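Beta-lactamase (Sphaerobacter thermophilus, PDB 4EWF) probably hydrolyses beta-lactams to substituted beta-amino acids, as a member of the class A beta-lactamase family. Local coordinates at residues A19-E22 with T27-A30; V54-M59 with A190-Q195; A61-V66 with C185-A190; D83-S88 with A117-I122; G222-V227 with Q254-I259. All blocks are in the same frame, centred on the assembly; numbering follows the deposited sequence.

Contact 1 of 5, residues A19-E22 with T27-A30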
loop_
_atom_site.group_PDB
_atom_site.type_symbol
_atom_site.label_atom_id
_atom_site.label_comp_id
_atom_site.label_asym_id
_atom_site.label_seq_id
_atom_site.Cartn_x
_atom_site.Cartn_y
_atom_site.Cartn_z
ATOM N N ALA A 19 -17.720 11.388 4.097
ATOM C CA ALA A 19 -18.148 12.651 4.691
ATOM C C ALA A 19 -17.942 12.635 6.203
ATOM O O ALA A 19 -17.499 13.622 6.779
ATOM C CB ALA A 19 -19.616 12.953 4.346
ATOM N N ALA A 20 -18.253 11.509 6.844
ATOM C CA ALA A 20 -18.066 11.397 8.277
ATOM C C ALA A 20 -16.579 11.464 8.641
ATOM O O ALA A 20 -16.216 12.013 9.670
ATOM C CB ALA A 20 -18.681 10.105 8.806
ATOM N N ALA A 21 -15.726 10.881 7.806
ATOM C CA ALA A 21 -14.301 10.880 8.092
ATOM C C ALA A 21 -13.748 12.310 8.023
ATOM O O ALA A 21 -12.838 12.675 8.761
ATOM C CB ALA A 21 -13.565 9.956 7.121
ATOM N N GLU A 22 -14.312 13.116 7.135
ATOM C CA GLU A 22 -13.823 14.477 6.912
ATOM C C GLU A 22 -14.492 15.528 7.796
ATOM O O GLU A 22 -14.124 16.712 7.762
ATOM C CB GLU A 22 -14.001 14.867 5.445
ATOM C CG GLU A 22 -13.204 14.010 4.488
ATOM C CD GLU A 22 -13.322 14.481 3.050
ATOM O OE1 GLU A 22 -14.407 14.982 2.671
ATOM O OE2 GLU A 22 -12.326 14.360 2.294
ATOM N N THR A 27 -8.893 15.362 5.596
ATOM C CA THR A 27 -9.152 15.094 4.182
ATOM C C THR A 27 -9.009 13.621 3.861
ATOM O O THR A 27 -8.081 12.967 4.336
ATOM C CB THR A 27 -8.165 15.901 3.283
ATOM O OG1 THR A 27 -8.372 17.296 3.509
ATOM C CG2 THR A 27 -8.391 15.599 1.787
ATOM N N VAL A 28 -9.911 13.113 3.021
ATOM C CA VAL A 28 -9.826 11.737 2.526
ATOM C C VAL A 28 -9.639 11.740 1.002
ATOM O O VAL A 28 -10.222 12.567 0.297
ATOM C CB VAL A 28 -11.115 10.938 2.891
ATOM C CG1 VAL A 28 -11.153 9.564 2.187
ATOM C CG2 VAL A 28 -11.223 10.771 4.414
ATOM N N GLY A 29 -8.800 10.842 0.503
ATOM C CA GLY A 29 -8.716 10.582 -0.928
ATOM C C GLY A 29 -8.994 9.099 -1.083
ATOM O O GLY A 29 -8.438 8.281 -0.342
ATOM N N ALA A 30 -9.866 8.743 -2.022
ATOM C CA ALA A 30 -10.256 7.346 -2.201
ATOM C C ALA A 30 -10.552 7.060 -3.655
ATOM O O ALA A 30 -11.287 7.802 -4.316
ATOM C CB ALA A 30 -11.481 7.020 -1.355
#
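Glu22 OE2 is the polar atom on which two groups converge: the backbone N of Val28 donates to it at 2.8 Å, and the ring atom NE2 of His42 is hydrogen-bonded to it as well. The bond from Val28 is nearly straight, with an N-H...O angle of 165°, and it reaches the anti lone pair of OE2, the one turned away from OE1. An extended side chain makes this possible, since with chi2 at -176° the carboxylate is carried from the region where helix 12-22 ends across to the beginning of strand 27-33. Four residues connect the N-terminal helix to this inner strand of the five-stranded antiparallel sheet, and the Glu22 bond bridges them, the helix packing on one face of the sheet in the alpha-beta-alpha sandwich. Nearer the helix backbone the contact is apolar: Val28 CG2 touches both Ala21 CB, at 3.7 Å, and Glu22 CG, at 3.8 Å, while Ile259 of helix 249-266 also packs on Val28.

Contact 2 of 5, residues V54-M59 with A190-Q195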
loop_
_atom_site.group_PDB
_atom_site.type_symbol
_atom_site.label_atom_id
_atom_site.label_comp_id
_atom_site.label_asym_id
_atom_site.label_seq_id
_atom_site.Cartn_x
_atom_site.Cartn_y
_atom_site.Cartn_z
ATOM N N VAL A 54 4.408 3.635 -0.619
ATOM C CA VAL A 54 5.364 3.652 -1.730
ATOM C C VAL A 54 6.247 2.391 -1.752
ATOM O O VAL A 54 6.996 2.145 -2.700
ATOM C CB VAL A 54 6.223 4.956 -1.707
ATOM C CG1 VAL A 54 7.225 4.926 -0.568
ATOM C CG2 VAL A 54 6.895 5.193 -3.079
ATOM N N LYS A 55 6.144 1.575 -0.714
ATOM C CA LYS A 55 6.859 0.310 -0.722
ATOM C C LYS A 55 6.283 -0.669 -1.750
ATOM O O LYS A 55 6.915 -1.672 -2.077
ATOM C CB LYS A 55 6.909 -0.276 0.691
ATOM C CG LYS A 55 7.660 0.663 1.631
ATOM C CD LYS A 55 7.626 0.220 3.101
ATOM C CE LYS A 55 8.318 1.280 3.964
ATOM N NZ LYS A 55 8.403 0.852 5.393
ATOM N N ILE A 56 5.103 -0.359 -2.288
ATOM C CA ILE A 56 4.519 -1.203 -3.325
ATOM C C ILE A 56 5.317 -1.116 -4.623
ATOM O O ILE A 56 5.836 -2.116 -5.099
ATOM C CB ILE A 56 3.029 -0.877 -3.573
ATOM C CG1 ILE A 56 2.173 -1.360 -2.392
ATOM C CG2 ILE A 56 2.543 -1.512 -4.897
ATOM C CD1 ILE A 56 0.713 -0.855 -2.456
ATOM N N PRO A 57 5.427 0.087 -5.206
ATOM C CA PRO A 57 6.235 0.149 -6.426
ATOM C C PRO A 57 7.695 -0.238 -6.185
ATOM O O PRO A 57 8.333 -0.707 -7.113
ATOM C CB PRO A 57 6.117 1.619 -6.860
ATOM C CG PRO A 57 5.659 2.353 -5.651
ATOM C CD PRO A 57 4.800 1.381 -4.881
ATOM N N LEU A 58 8.216 -0.048 -4.974
ATOM C CA LEU A 58 9.579 -0.505 -4.664
ATOM C C LEU A 58 9.669 -2.031 -4.818
ATOM O O LEU A 58 10.594 -2.562 -5.444
ATOM C CB LEU A 58 9.983 -0.086 -3.238
ATOM C CG LEU A 58 11.276 -0.709 -2.678
ATOM C CD1 LEU A 58 12.504 -0.359 -3.517
ATOM C CD2 LEU A 58 11.480 -0.300 -1.221
HETATM N N MSE A 59 8.703 -2.739 -4.238
HETATM C CA MSE A 59 8.644 -4.189 -4.383
HETATM C C MSE A 59 8.589 -4.584 -5.862
HETATM O O MSE A 59 9.253 -5.522 -6.294
HETATM C CB MSE A 59 7.421 -4.750 -3.661
HETATM C CG MSE A 59 7.225 -6.259 -3.842
HETATM SE SE MSE A 59 5.666 -6.891 -2.851
HETATM C CE MSE A 59 4.283 -5.825 -3.627
ATOM N N ALA A 190 0.778 -12.418 -2.936
ATOM C CA ALA A 190 0.975 -13.205 -1.729
ATOM C C ALA A 190 1.731 -12.429 -0.628
ATOM O O ALA A 190 1.472 -12.624 0.561
ATOM C CB ALA A 190 1.675 -14.543 -2.057
HETATM N N MSE A 191 2.672 -11.562 -1.005
HETATM C CA MSE A 191 3.345 -10.721 -0.004
HETATM C C MSE A 191 2.344 -9.766 0.653
HETATM O O MSE A 191 2.319 -9.624 1.877
HETATM C CB MSE A 191 4.476 -9.891 -0.619
HETATM C CG MSE A 191 5.750 -10.647 -0.876
HETATM SE SE MSE A 191 6.598 -11.249 0.804
HETATM C CE MSE A 191 8.069 -12.272 0.005
ATOM N N LEU A 192 1.544 -9.083 -0.169
ATOM C CA LEU A 192 0.534 -8.161 0.359
ATOM C C LEU A 192 -0.433 -8.866 1.309
ATOM O O LEU A 192 -0.908 -8.267 2.271
ATOM C CB LEU A 192 -0.229 -7.460 -0.775
ATOM C CG LEU A 192 0.648 -6.486 -1.562
ATOM C CD1 LEU A 192 -0.050 -6.039 -2.833
ATOM C CD2 LEU A 192 1.029 -5.274 -0.685
ATOM N N GLU A 193 -0.692 -10.143 1.063
ATOM C CA GLU A 193 -1.569 -10.913 1.942
ATOM C C GLU A 193 -0.947 -11.091 3.334
ATOM O O GLU A 193 -1.638 -11.413 4.299
ATOM C CB GLU A 193 -1.919 -12.272 1.321
ATOM C CG GLU A 193 -2.807 -12.153 0.076
ATOM C CD GLU A 193 -3.060 -13.486 -0.637
ATOM O OE1 GLU A 193 -3.085 -14.540 0.033
ATOM O OE2 GLU A 193 -3.248 -13.466 -1.877
ATOM N N LYS A 194 0.356 -10.867 3.439
ATOM C CA LYS A 194 1.035 -11.041 4.723
ATOM C C LYS A 194 1.023 -9.770 5.592
ATOM O O LYS A 194 1.589 -9.745 6.686
ATOM C CB LYS A 194 2.445 -11.600 4.495
ATOM C CG LYS A 194 2.371 -13.040 3.962
ATOM C CD LYS A 194 3.694 -13.743 3.997
ATOM C CE LYS A 194 3.528 -15.200 3.588
ATOM N NZ LYS A 194 2.863 -15.308 2.259
ATOM N N GLN A 195 0.364 -8.722 5.093
ATOM C CA GLN A 195 0.099 -7.495 5.857
ATOM C C GLN A 195 -0.311 -7.816 7.301
ATOM O O GLN A 195 -1.247 -8.579 7.528
ATOM C CB GLN A 195 -1.016 -6.699 5.159
ATOM C CG GLN A 195 -1.499 -5.457 5.898
ATOM C CD GLN A 195 -0.366 -4.533 6.283
ATOM O OE1 GLN A 195 -0.122 -4.313 7.458
ATOM N NE2 GLN A 195 0.325 -3.982 5.290
#
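Met59, a selenomethionine, reaches across from helix 55-67 and lays its selenium against the root of another selenomethionine, with Met59 SE 3.9 Å from Met191 CB. Its first two torsions are both extended, CG lying anti to the backbone N (chi1 176°), which sends the chain straight out from its helix; the turn at chi3 (59°) then swings the terminal methyl aside to Leu192, where Met59 CE comes within 4.2 Å of Leu192 CG. One side chain therefore serves two successive residues of helix 182-192, its selenium meeting Met191 and its methyl Leu192. Met191 offers only the base of its side chain, for its own chain bends at chi2 and leads away from the contact. These are helices of the all-helical part of the class A beta-lactamase fold, and helix 55-67 carries near its start what is probably the SxxK motif, with Ser52 and Lys55; Lys55 NZ is hydrogen-bonded to Ser113 and Asn115. Leu192 supplies the second bridge, a looser one: its CD2 branch faces Ile56 CG1 at 4.4 Å, nearer the start of helix 55-67. Leu174 of helix 164-175 also packs on Leu192, and Ile110 of helix 102-111 on Met59. From Leu192 to Gln195 the chain makes a type I beta turn, and Gln195 NE2 is hydrogen-bonded to the carbonyl O of Ser215 on strand 212-220.

Contact 3 of 5, residues A61-V66 with C185-A190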
loop_
_atom_site.group_PDB
_atom_site.type_symbol
_atom_site.label_atom_id
_atom_site.label_comp_id
_atom_site.label_asym_id
_atom_site.label_seq_id
_atom_site.Cartn_x
_atom_site.Cartn_y
_atom_site.Cartn_z
ATOM N N ALA A 61 9.782 -2.990 -8.369
ATOM C CA ALA A 61 11.103 -2.786 -8.968
ATOM C C ALA A 61 12.006 -3.969 -8.647
ATOM O O ALA A 61 12.772 -4.429 -9.496
ATOM C CB ALA A 61 11.732 -1.487 -8.486
ATOM N N VAL A 62 11.912 -4.457 -7.413
ATOM C CA VAL A 62 12.692 -5.618 -7.003
ATOM C C VAL A 62 12.365 -6.860 -7.840
ATOM O O VAL A 62 13.261 -7.500 -8.398
ATOM C CB VAL A 62 12.497 -5.920 -5.504
ATOM C CG1 VAL A 62 13.150 -7.238 -5.144
ATOM C CG2 VAL A 62 13.058 -4.778 -4.663
ATOM N N TYR A 63 11.085 -7.204 -7.952
ATOM C CA TYR A 63 10.725 -8.395 -8.722
ATOM C C TYR A 63 11.051 -8.275 -10.212
ATOM O O TYR A 63 11.363 -9.279 -10.861
ATOM C CB TYR A 63 9.263 -8.811 -8.497
ATOM C CG TYR A 63 9.064 -9.502 -7.163
ATOM C CD1 TYR A 63 9.047 -10.893 -7.076
ATOM C CD2 TYR A 63 8.940 -8.770 -5.989
ATOM C CE1 TYR A 63 8.884 -11.537 -5.858
ATOM C CE2 TYR A 63 8.781 -9.402 -4.763
ATOM C CZ TYR A 63 8.752 -10.791 -4.704
ATOM O OH TYR A 63 8.601 -11.425 -3.487
ATOM N N ARG A 64 10.996 -7.060 -10.755
ATOM C CA ARG A 64 11.390 -6.854 -12.153
ATOM C C ARG A 64 12.878 -7.135 -12.328
ATOM O O ARG A 64 13.302 -7.673 -13.350
ATOM C CB ARG A 64 11.077 -5.431 -12.620
ATOM C CG ARG A 64 9.601 -5.142 -12.782
ATOM C CD ARG A 64 9.388 -3.914 -13.638
ATOM N NE ARG A 64 7.971 -3.607 -13.769
ATOM C CZ ARG A 64 7.497 -2.491 -14.317
ATOM N NH1 ARG A 64 8.333 -1.568 -14.783
ATOM N NH2 ARG A 64 6.186 -2.292 -14.391
ATOM N N ALA A 65 13.666 -6.772 -11.316
ATOM C CA ALA A 65 15.095 -7.079 -11.316
ATOM C C ALA A 65 15.309 -8.592 -11.298
ATOM O O ALA A 65 16.193 -9.118 -11.984
ATOM C CB ALA A 65 15.781 -6.428 -10.104
ATOM N N VAL A 66 14.505 -9.286 -10.496
ATOM C CA VAL A 66 14.550 -10.744 -10.443
ATOM C C VAL A 66 14.138 -11.333 -11.793
ATOM O O VAL A 66 14.777 -12.259 -12.279
ATOM C CB VAL A 66 13.653 -11.316 -9.317
ATOM C CG1 VAL A 66 13.639 -12.842 -9.365
ATOM C CG2 VAL A 66 14.134 -10.834 -7.959
ATOM N N CYS A 185 3.970 -11.246 -10.210
ATOM C CA CYS A 185 2.716 -10.666 -9.723
ATOM C C CYS A 185 2.027 -11.581 -8.707
ATOM O O CYS A 185 1.525 -11.127 -7.683
ATOM C CB CYS A 185 1.771 -10.326 -10.878
ATOM S SG CYS A 185 2.387 -8.968 -11.905
ATOM N N THR A 186 2.016 -12.878 -8.986
ATOM C CA THR A 186 1.447 -13.824 -8.037
ATOM C C THR A 186 2.207 -13.807 -6.708
ATOM O O THR A 186 1.594 -13.785 -5.648
ATOM C CB THR A 186 1.428 -15.233 -8.621
ATOM O OG1 THR A 186 0.632 -15.213 -9.807
ATOM C CG2 THR A 186 0.838 -16.214 -7.619
ATOM N N ALA A 187 3.536 -13.798 -6.759
ATOM C CA ALA A 187 4.329 -13.719 -5.528
ATOM C C ALA A 187 4.130 -12.399 -4.774
ATOM O O ALA A 187 4.186 -12.359 -3.540
ATOM C CB ALA A 187 5.812 -13.934 -5.822
HETATM N N MSE A 188 3.928 -11.309 -5.504
HETATM C CA MSE A 188 3.775 -10.012 -4.847
HETATM C C MSE A 188 2.429 -9.896 -4.152
HETATM O O MSE A 188 2.333 -9.322 -3.065
HETATM C CB MSE A 188 4.010 -8.855 -5.822
HETATM C CG MSE A 188 5.470 -8.637 -6.118
HETATM SE SE MSE A 188 5.772 -7.093 -7.254
HETATM C CE MSE A 188 5.324 -7.863 -8.960
ATOM N N LEU A 189 1.397 -10.452 -4.774
ATOM C CA LEU A 189 0.062 -10.456 -4.176
ATOM C C LEU A 189 0.064 -11.297 -2.902
ATOM O O LEU A 189 -0.582 -10.947 -1.908
ATOM C CB LEU A 189 -0.968 -10.996 -5.172
ATOM C CG LEU A 189 -1.298 -10.045 -6.330
ATOM C CD1 LEU A 189 -2.075 -10.776 -7.424
ATOM C CD2 LEU A 189 -2.064 -8.832 -5.833
ATOM N N ALA A 190 0.778 -12.418 -2.936
ATOM C CA ALA A 190 0.975 -13.205 -1.729
ATOM C C ALA A 190 1.731 -12.429 -0.628
ATOM O O ALA A 190 1.472 -12.624 0.561
ATOM C CB ALA A 190 1.675 -14.543 -2.057
#
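Tyr63 and the selenomethionine Met188 meet through a CH-pi contact: Met188 CG sits over one face of the phenol ring, 3.8 Å from the ring centroid and 23° off the normal. It is displaced toward the rim, so that its closest ring atom is Tyr63 CD2, at 3.5 Å. A Met-aromatic interaction accompanies it. The selenium of Met188 lies 4.6 Å from the centroid of the Tyr63 ring in an oblique position, 44° off the normal, and the bend at chi3 (-79°) turns the terminal methyl toward the ring's root, Met188 CE being 4.1 Å from Tyr63 CB. The two side chains run past each other in opposite senses. Plain apolar packing adds Ala187, whose CB touches Tyr63 CE1 at 3.9 Å. Val106 of helix 102-111 also packs against Tyr63, and Leu174 of helix 164-175 against Met188. The pairing is a Met-aromatic contact, with selenium in the place of sulfur, linking helices 55-67 and 182-192 in the helical part of the class A beta-lactamase fold.

Contact 4 of 5, residues D83-S88 with A117-I122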
loop_
_atom_site.group_PDB
_atom_site.type_symbol
_atom_site.label_atom_id
_atom_site.label_comp_id
_atom_site.label_asym_id
_atom_site.label_seq_id
_atom_site.Cartn_x
_atom_site.Cartn_y
_atom_site.Cartn_z
ATOM N N ASP A 83 23.071 1.001 8.140
ATOM C CA ASP A 83 21.801 0.851 7.409
ATOM C C ASP A 83 20.563 1.048 8.278
ATOM O O ASP A 83 19.453 1.221 7.763
ATOM C CB ASP A 83 21.697 -0.555 6.802
ATOM C CG ASP A 83 22.924 -0.938 5.998
ATOM O OD1 ASP A 83 23.360 -0.105 5.172
ATOM O OD2 ASP A 83 23.441 -2.069 6.192
ATOM N N LYS A 84 20.735 0.987 9.592
ATOM C CA LYS A 84 19.574 0.934 10.491
ATOM C C LYS A 84 18.807 2.255 10.463
ATOM O O LYS A 84 19.373 3.315 10.737
ATOM C CB LYS A 84 20.029 0.582 11.919
ATOM C CG LYS A 84 20.565 -0.862 12.048
ATOM C CD LYS A 84 21.003 -1.216 13.483
ATOM C CE LYS A 84 21.105 -2.737 13.654
ATOM N NZ LYS A 84 21.900 -3.137 14.864
ATOM N N ALA A 85 17.516 2.182 10.141
ATOM C CA ALA A 85 16.671 3.367 10.012
ATOM C C ALA A 85 15.747 3.511 11.216
ATOM O O ALA A 85 15.341 2.516 11.800
ATOM C CB ALA A 85 15.813 3.254 8.729
ATOM N N PRO A 86 15.372 4.753 11.569
ATOM C CA PRO A 86 14.379 4.888 12.641
ATOM C C PRO A 86 12.983 4.555 12.148
ATOM O O PRO A 86 12.772 4.460 10.937
ATOM C CB PRO A 86 14.452 6.379 13.025
ATOM C CG PRO A 86 15.279 7.049 11.966
ATOM C CD PRO A 86 15.689 6.043 10.934
ATOM N N GLY A 87 12.043 4.392 13.071
ATOM C CA GLY A 87 10.667 4.140 12.702
ATOM C C GLY A 87 10.273 2.677 12.724
ATOM O O GLY A 87 10.897 1.847 13.383
ATOM N N SER A 88 9.211 2.364 11.998
ATOM C CA SER A 88 8.659 1.014 11.980
ATOM C C SER A 88 9.682 -0.020 11.478
ATOM O O SER A 88 10.561 0.285 10.666
ATOM C CB SER A 88 7.399 1.005 11.112
ATOM O OG SER A 88 7.706 1.548 9.839
ATOM N N ALA A 117 14.866 -2.451 6.126
ATOM C CA ALA A 117 14.746 -3.355 4.980
ATOM C C ALA A 117 14.420 -2.563 3.714
ATOM O O ALA A 117 14.953 -2.839 2.635
ATOM C CB ALA A 117 13.661 -4.378 5.237
ATOM N N THR A 118 13.545 -1.573 3.866
ATOM C CA THR A 118 13.141 -0.717 2.756
ATOM C C THR A 118 14.337 0.024 2.174
ATOM O O THR A 118 14.550 -0.005 0.957
ATOM C CB THR A 118 12.076 0.301 3.189
ATOM O OG1 THR A 118 10.905 -0.400 3.622
ATOM C CG2 THR A 118 11.704 1.216 2.023
ATOM N N ASN A 119 15.105 0.692 3.037
ATOM C CA ASN A 119 16.274 1.442 2.594
ATOM C C ASN A 119 17.381 0.572 1.989
ATOM O O ASN A 119 18.118 1.019 1.109
ATOM C CB ASN A 119 16.822 2.337 3.713
ATOM C CG ASN A 119 15.843 3.445 4.099
ATOM O OD1 ASN A 119 14.847 3.665 3.412
ATOM N ND2 ASN A 119 16.124 4.144 5.199
ATOM N N LEU A 120 17.486 -0.665 2.459
ATOM C CA LEU A 120 18.397 -1.638 1.865
ATOM C C LEU A 120 17.978 -2.007 0.426
ATOM O O LEU A 120 18.825 -2.100 -0.468
ATOM C CB LEU A 120 18.491 -2.886 2.747
ATOM C CG LEU A 120 19.310 -2.739 4.043
ATOM C CD1 LEU A 120 19.130 -3.976 4.934
ATOM C CD2 LEU A 120 20.802 -2.514 3.735
ATOM N N LEU A 121 16.678 -2.219 0.211
ATOM C CA LEU A 121 16.142 -2.489 -1.126
ATOM C C LEU A 121 16.300 -1.277 -2.058
ATOM O O LEU A 121 16.569 -1.424 -3.247
ATOM C CB LEU A 121 14.665 -2.883 -1.035
ATOM C CG LEU A 121 14.359 -4.187 -0.291
ATOM C CD1 LEU A 121 12.850 -4.409 -0.199
ATOM C CD2 LEU A 121 15.023 -5.356 -0.984
ATOM N N ILE A 122 16.100 -0.079 -1.513
ATOM C CA ILE A 122 16.316 1.144 -2.280
ATOM C C ILE A 122 17.775 1.238 -2.721
ATOM O O ILE A 122 18.067 1.603 -3.867
ATOM C CB ILE A 122 15.908 2.386 -1.483
ATOM C CG1 ILE A 122 14.395 2.376 -1.248
ATOM C CG2 ILE A 122 16.334 3.665 -2.208
ATOM C CD1 ILE A 122 13.900 3.601 -0.513
HETATM O O HOH W 1 18.737 3.443 6.366
#
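Leu120 presses one methyl branch onto the carboxylate end of Asp83. Its CD2 lies 3.5 Å from Asp83 CG and 3.7 Å from Asp83 CB, and the two side chains cross at about a right angle, and the contact is made by a single methyl against the carboxylate and the stem that bears it. A second touch is that of Ala85 CB with the amide nitrogen of Asn119, ND2, at 3.7 Å. The polar link between the segments is made by water. Water 1 donates to the carbonyl O of Asp83 at 2.7 Å and accepts from Asn119 ND2 at 2.9 Å, joining the loop backbone to the helix side chain. The rotation of the Asn119 amide is fixed from its other end too, since OD1 accepts a hydrogen bond from the backbone N of Met148. Asp83 OD2 is held in turn, though weakly, by the backbone N of Arg80. Farther along the loop, Ala85 N is hydrogen-bonded to Thr116 OG1 and Pro86 O to Asn115 ND2, so residues at the start of helix 115-125 also grip the chain. The loop between strands 76-78 and 99-101 thereby lies along one side of helix 115-125, while helices 55-67 and 102-111 pack on that helix through residues such as Thr118 and Leu121.

Contact 5 of 5, residues G222-V227 with Q254-I259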
loop_
_atom_site.group_PDB
_atom_site.type_symbol
_atom_site.label_atom_id
_atom_site.label_comp_id
_atom_site.label_asym_id
_atom_site.label_seq_id
_atom_site.Cartn_x
_atom_site.Cartn_y
_atom_site.Cartn_z
ATOM N N GLY A 222 -0.336 12.581 11.492
ATOM C CA GLY A 222 -1.355 13.200 10.649
ATOM C C GLY A 222 -1.652 12.456 9.351
ATOM O O GLY A 222 -2.382 12.955 8.488
ATOM N N VAL A 223 -1.106 11.255 9.200
ATOM C CA VAL A 223 -1.267 10.517 7.947
ATOM C C VAL A 223 -1.621 9.052 8.166
ATOM O O VAL A 223 -0.871 8.318 8.812
ATOM C CB VAL A 223 -0.001 10.588 7.077
ATOM C CG1 VAL A 223 -0.147 9.655 5.883
ATOM C CG2 VAL A 223 0.244 12.028 6.593
ATOM N N VAL A 224 -2.765 8.625 7.634
ATOM C CA VAL A 224 -3.164 7.214 7.729
ATOM C C VAL A 224 -3.678 6.716 6.369
ATOM O O VAL A 224 -4.710 7.194 5.871
ATOM C CB VAL A 224 -4.216 6.998 8.849
ATOM C CG1 VAL A 224 -4.596 5.495 8.987
ATOM C CG2 VAL A 224 -3.694 7.549 10.186
ATOM N N ASN A 225 -2.934 5.794 5.753
ATOM C CA ASN A 225 -3.266 5.293 4.416
ATOM C C ASN A 225 -3.341 3.769 4.417
ATOM O O ASN A 225 -2.742 3.112 5.277
ATOM C CB ASN A 225 -2.198 5.703 3.366
ATOM C CG ASN A 225 -1.793 7.163 3.444
ATOM O OD1 ASN A 225 -2.609 8.039 3.727
ATOM N ND2 ASN A 225 -0.517 7.438 3.145
ATOM N N ASP A 226 -4.049 3.209 3.436
ATOM C CA ASP A 226 -4.003 1.768 3.158
ATOM C C ASP A 226 -4.351 1.536 1.684
ATOM O O ASP A 226 -5.288 2.132 1.154
ATOM C CB ASP A 226 -4.939 0.987 4.092
ATOM C CG ASP A 226 -4.520 -0.481 4.270
ATOM O OD1 ASP A 226 -3.414 -0.865 3.818
ATOM O OD2 ASP A 226 -5.305 -1.255 4.862
ATOM N N VAL A 227 -3.571 0.700 1.014
ATOM C CA VAL A 227 -3.758 0.458 -0.411
ATOM C C VAL A 227 -3.748 -1.035 -0.642
ATOM O O VAL A 227 -2.787 -1.705 -0.277
ATOM C CB VAL A 227 -2.607 1.078 -1.244
ATOM C CG1 VAL A 227 -2.685 0.590 -2.708
ATOM C CG2 VAL A 227 -2.630 2.604 -1.154
ATOM N N GLN A 254 -10.230 3.772 11.646
ATOM C CA GLN A 254 -11.678 3.559 11.608
ATOM C C GLN A 254 -12.301 4.044 10.284
ATOM O O GLN A 254 -13.189 3.393 9.721
ATOM C CB GLN A 254 -12.344 4.250 12.804
ATOM C CG GLN A 254 -13.858 4.125 12.831
ATOM C CD GLN A 254 -14.349 3.524 14.130
ATOM O OE1 GLN A 254 -14.515 2.305 14.244
ATOM N NE2 GLN A 254 -14.567 4.378 15.133
ATOM N N ALA A 255 -11.840 5.191 9.796
ATOM C CA ALA A 255 -12.354 5.747 8.552
ATOM C C ALA A 255 -12.098 4.812 7.375
ATOM O O ALA A 255 -12.988 4.557 6.581
ATOM C CB ALA A 255 -11.730 7.118 8.280
ATOM N N ILE A 256 -10.871 4.315 7.254
ATOM C CA ILE A 256 -10.557 3.408 6.165
ATOM C C ILE A 256 -11.387 2.125 6.265
ATOM O O ILE A 256 -11.929 1.665 5.269
ATOM C CB ILE A 256 -9.049 3.081 6.089
ATOM C CG1 ILE A 256 -8.260 4.381 5.858
ATOM C CG2 ILE A 256 -8.789 2.096 4.950
ATOM C CD1 ILE A 256 -6.734 4.259 5.967
ATOM N N GLY A 257 -11.494 1.558 7.463
ATOM C CA GLY A 257 -12.319 0.370 7.659
ATOM C C GLY A 257 -13.776 0.596 7.253
ATOM O O GLY A 257 -14.381 -0.247 6.575
ATOM N N ASP A 258 -14.339 1.737 7.654
ATOM C CA ASP A 258 -15.749 2.063 7.346
ATOM C C ASP A 258 -15.985 2.303 5.853
ATOM O O ASP A 258 -17.000 1.899 5.277
ATOM C CB ASP A 258 -16.200 3.307 8.127
ATOM C CG ASP A 258 -16.409 3.029 9.616
ATOM O OD1 ASP A 258 -16.536 1.846 9.997
ATOM O OD2 ASP A 258 -16.453 3.998 10.405
ATOM N N ILE A 259 -15.062 3.015 5.232
ATOM C CA ILE A 259 -15.166 3.261 3.795
ATOM C C ILE A 259 -15.104 1.930 3.020
ATOM O O ILE A 259 -15.901 1.684 2.104
ATOM C CB ILE A 259 -14.038 4.211 3.354
ATOM C CG1 ILE A 259 -14.333 5.630 3.859
ATOM C CG2 ILE A 259 -13.868 4.187 1.835
ATOM C CD1 ILE A 259 -13.096 6.573 3.790
#
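Ile256 drives its CD1 methyl against the backbone of strand 223-232, where Ile256 CD1 rests 3.6 Å from Val224 O and 3.8 Å from Asn225 C. The extended second torsion (chi2 171°) carries that methyl far enough from helix 249-266 to reach the main chain. Two side chains of the strand flank the isoleucine: Val224 CG1 lies 3.9 Å from Ile256 CD1, and Asp226 CB is 4.1 Å from the other branch, Ile256 CG2. This is helix-on-sheet packing in the alpha-beta-alpha sandwich, the C-terminal helix lying against a face of the antiparallel sheet; the axes of the short segments 223-227 and 254-259 approach to 9.0 Å and are inclined by 32°. Val241 and Thr243 of the adjoining strand 235-244 meet the same isoleucine. Asp226 packs on Ile256 through CB, while its carboxylate is hydrogen-bonded by two other groups, OD1 by the hydroxyl of Ser215 and OD2 by the backbone N of Ile201.

Contacts 1 and 5 lie 9 Å apart, centre to centre, and their helices form one layer against the five-stranded sheet: Ala21 CB meets Ala255 CB at 3.6 Å, so the N- and C-terminal helices pack together there. Contacts 2 and 3, also with centres 9 Å apart, follow the same two helices and share Ala190; Met59 SE touches Met188 CG at 3.7 Å. Contact 4 is nested in the chain loop closed by contact 3 and meets contact 2 where Leu58 and Lys55 pack on Thr118. Ser52 and Lys55 are probably the SxxK pair of the active site, as in class A enzymes. Sheet and helical part meet between contacts 2 and 5, Ile56 CD1 lying 3.7 Å from Val227 CG1.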